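Local coordinates for protein VIN1 (Oscarella pearsei, PDB 6BFI) that binds actin filaments and may play a role in cell-cell adhesion, as a sponge homolog of vinculin in the vinculin/alpha-catenin family, at residues K330-L335 against A348-A353. Residues are numbered along the deposited sequence; the frame is centred on the assembly and turned at random.
Sequences KELEEL and ALAHAA
Leu349 reaches across to helix 312-338 and meets Leu332 through CB, CG and one methyl. Leu349 CB already touches the other leucine, lying 3.8 Å from Leu332 CD2. One bond further out, Leu349 CG sits 3.9 Å from Leu332 CG, and the branch point of Leu349 lies beside the end of Leu332. Placing CG anti to the backbone N (chi1 -171°) carries the branch out toward helix 312-338, where the CD2 methyl ends among three residues. There Leu349 CD2 lies 3.8 Å from Leu332 CD2, and Leu349 CD2 is an equal 3.8 Å from Glu331 CB. The third neighbour is one turn on from Glu331, where Leu335 CD1 comes to 3.9 Å from the same Leu349 CD2. A single methyl thus contacts positions i, i+1 and i+4 of one helix, and Glu331 contributes through its CB methylene.

Leu332 runs the opposite way, past the flank of Leu349 rather than end-on. Its two methyls divide the work: CD2 lies against Leu349, while Leu332 CD1 reaches the facing backbone, 4.0 Å from Ala350 CA. The small Ala350 side chain is only slightly farther from that methyl. The contact is wholly apolar, burying 216 Å² over both sides.

The local helix axes approach to 10.3 Å at 158°, which makes this an antiparallel pair: helices 312-338 and 344-375 are joined by a short turn, a helical hairpin of the kind from which vinculin-family bundles are built. Within the hairpin, Leu349 also touches Ile328 on helix 312-338. Leu332 and Ala350 both pack on Ile287, and Ala350 and Ala353 on Leu282, bringing helix 268-283 and the loop after it against the pair.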
ATOM      1  N   LYS A 330     -19.296 -18.307  27.627  1.00 82.96           N
ATOM      2  CA  LYS A 330     -20.512 -18.628  28.368  1.00 88.03           C
ATOM      3  C   LYS A 330     -20.232 -18.725  29.863  1.00 84.63           C
ATOM      4  O   LYS A 330     -21.023 -18.243  30.684  1.00 87.39           O
ATOM      5  CB  LYS A 330     -21.114 -19.931  27.843  1.00 98.45           C
ATOM      6  CG  LYS A 330     -21.461 -19.888  26.364  1.00107.64           C
ATOM      7  CD  LYS A 330     -21.411 -21.272  25.739  1.00115.54           C
ATOM      8  CE  LYS A 330     -21.499 -21.196  24.222  1.00119.77           C
ATOM      9  NZ  LYS A 330     -21.290 -22.523  23.579  1.00122.49           N
ATOM     10  N   GLU A 331     -19.102 -19.334  30.234  1.00 79.24           N
ATOM     11  CA  GLU A 331     -18.739 -19.426  31.646  1.00 73.86           C
ATOM     12  C   GLU A 331     -18.506 -18.046  32.251  1.00 70.50           C
ATOM     13  O   GLU A 331     -18.934 -17.773  33.381  1.00 70.01           O
ATOM     14  CB  GLU A 331     -17.499 -20.305  31.809  1.00 74.39           C
ATOM     15  CG  GLU A 331     -17.739 -21.773  31.483  1.00 83.39           C
ATOM     16  CD  GLU A 331     -16.476 -22.609  31.564  1.00 89.17           C
ATOM     17  OE1 GLU A 331     -15.487 -22.271  30.881  1.00 88.17           O
ATOM     18  OE2 GLU A 331     -16.470 -23.606  32.317  1.00 94.11           O
ATOM     19  N   LEU A 332     -17.836 -17.156  31.513  1.00 66.71           N
ATOM     20  CA  LEU A 332     -17.606 -15.806  32.015  1.00 64.23           C
ATOM     21  C   LEU A 332     -18.914 -15.046  32.189  1.00 70.10           C
ATOM     22  O   LEU A 332     -19.091 -14.315  33.171  1.00 70.09           O
ATOM     23  CB  LEU A 332     -16.670 -15.045  31.078  1.00 58.86           C
ATOM     24  CG  LEU A 332     -15.174 -15.275  31.289  1.00 58.51           C
ATOM     25  CD1 LEU A 332     -14.376 -14.561  30.210  1.00 59.87           C
ATOM     26  CD2 LEU A 332     -14.755 -14.804  32.673  1.00 57.74           C
ATOM     27  N   GLU A 333     -19.845 -15.204  31.244  1.00 76.19           N
ATOM     28  CA  GLU A 333     -21.125 -14.515  31.362  1.00 86.89           C
ATOM     29  C   GLU A 333     -21.960 -15.067  32.511  1.00 91.77           C
ATOM     30  O   GLU A 333     -22.680 -14.308  33.171  1.00 94.71           O
ATOM     31  CB  GLU A 333     -21.887 -14.598  30.040  1.00 90.49           C
ATOM     32  CG  GLU A 333     -21.516 -13.487  29.064  1.00 93.01           C
ATOM     33  CD  GLU A 333     -21.880 -13.809  27.627  1.00 95.94           C
ATOM     34  OE1 GLU A 333     -22.049 -15.004  27.307  1.00 97.75           O
ATOM     35  OE2 GLU A 333     -21.993 -12.863  26.817  1.00 95.40           O
ATOM     36  N   GLU A 334     -21.869 -16.373  32.778  1.00 95.24           N
ATOM     37  CA  GLU A 334     -22.561 -16.920  33.942  1.00100.21           C
ATOM     38  C   GLU A 334     -21.927 -16.431  35.238  1.00 95.81           C
ATOM     39  O   GLU A 334     -22.630 -16.207  36.231  1.00102.78           O
ATOM     40  CB  GLU A 334     -22.570 -18.447  33.889  1.00109.28           C
ATOM     41  CG  GLU A 334     -23.401 -19.021  32.755  1.00119.43           C
ATOM     42  CD  GLU A 334     -23.689 -20.497  32.933  1.00125.99           C
ATOM     43  OE1 GLU A 334     -23.674 -20.973  34.089  1.00129.08           O
ATOM     44  OE2 GLU A 334     -23.930 -21.182  31.916  1.00131.28           O
ATOM     45  N   LEU A 335     -20.603 -16.262  35.251  1.00 88.20           N
ATOM     46  CA  LEU A 335     -19.946 -15.670  36.414  1.00 84.85           C
ATOM     47  C   LEU A 335     -20.419 -14.239  36.638  1.00 88.50           C
ATOM     48  O   LEU A 335     -20.756 -13.850  37.763  1.00 91.14           O
ATOM     49  CB  LEU A 335     -18.428 -15.704  36.238  1.00 77.28           C
ATOM     50  CG  LEU A 335     -17.690 -16.967  36.671  1.00 70.12           C
ATOM     51  CD1 LEU A 335     -16.204 -16.830  36.374  1.00 65.34           C
ATOM     52  CD2 LEU A 335     -17.926 -17.235  38.149  1.00 61.16           C
ATOM     53  N   ALA A 348      -8.987 -14.714  36.312  1.00 55.43           N
ATOM     54  CA  ALA A 348      -8.159 -15.821  35.847  1.00 54.61           C
ATOM     55  C   ALA A 348      -8.785 -16.502  34.637  1.00 52.47           C
ATOM     56  O   ALA A 348      -8.073 -16.910  33.710  1.00 51.62           O
ATOM     57  CB  ALA A 348      -7.940 -16.826  36.979  1.00 56.08           C
ATOM     58  N   LEU A 349     -10.114 -16.633  34.629  1.00 52.06           N
ATOM     59  CA  LEU A 349     -10.790 -17.201  33.468  1.00 54.81           C
ATOM     60  C   LEU A 349     -10.666 -16.282  32.258  1.00 57.91           C
ATOM     61  O   LEU A 349     -10.490 -16.752  31.126  1.00 64.42           O
ATOM     62  CB  LEU A 349     -12.257 -17.468  33.804  1.00 58.73           C
ATOM     63  CG  LEU A 349     -13.083 -18.257  32.788  1.00 62.68           C
ATOM     64  CD1 LEU A 349     -12.405 -19.576  32.456  1.00 61.93           C
ATOM     65  CD2 LEU A 349     -14.484 -18.494  33.327  1.00 64.45           C
ATOM     66  N   ALA A 350     -10.741 -14.966  32.478  1.00 55.28           N
ATOM     67  CA  ALA A 350     -10.568 -14.021  31.380  1.00 54.22           C
ATOM     68  C   ALA A 350      -9.144 -14.058  30.840  1.00 56.83           C
ATOM     69  O   ALA A 350      -8.934 -13.981  29.624  1.00 64.40           O
ATOM     70  CB  ALA A 350     -10.929 -12.609  31.838  1.00 55.38           C
ATOM     71  N   HIS A 351      -8.155 -14.172  31.728  1.00 55.57           N
ATOM     72  CA  HIS A 351      -6.768 -14.277  31.285  1.00 54.79           C
ATOM     73  C   HIS A 351      -6.545 -15.559  30.492  1.00 50.30           C
ATOM     74  O   HIS A 351      -5.843 -15.556  29.471  1.00 52.95           O
ATOM     75  CB  HIS A 351      -5.833 -14.214  32.494  1.00 55.60           C
ATOM     76  CG  HIS A 351      -4.388 -14.062  32.135  1.00 61.02           C
ATOM     77  ND1 HIS A 351      -3.614 -15.114  31.696  1.00 64.72           N
ATOM     78  CD2 HIS A 351      -3.573 -12.981  32.159  1.00 62.10           C
ATOM     79  CE1 HIS A 351      -2.387 -14.687  31.459  1.00 65.28           C
ATOM     80  NE2 HIS A 351      -2.335 -13.396  31.733  1.00 63.73           N
ATOM     81  N   ALA A 352      -7.141 -16.667  30.943  1.00 52.92           N
ATOM     82  CA  ALA A 352      -7.079 -17.904  30.171  1.00 55.74           C
ATOM     83  C   ALA A 352      -7.720 -17.725  28.801  1.00 53.55           C
ATOM     84  O   ALA A 352      -7.220 -18.250  27.798  1.00 50.34           O
ATOM     85  CB  ALA A 352      -7.752 -19.041  30.939  1.00 49.28           C
ATOM     86  N   ALA A 353      -8.828 -16.979  28.738  1.00 54.39           N
ATOM     87  CA  ALA A 353      -9.437 -16.678  27.446  1.00 49.73           C
ATOM     88  C   ALA A 353      -8.492 -15.866  26.571  1.00 52.04           C
ATOM     89  O   ALA A 353      -8.439 -16.067  25.352  1.00 52.97           O
ATOM     90  CB  ALA A 353     -10.757 -15.936  27.641  1.00 48.84           C
TER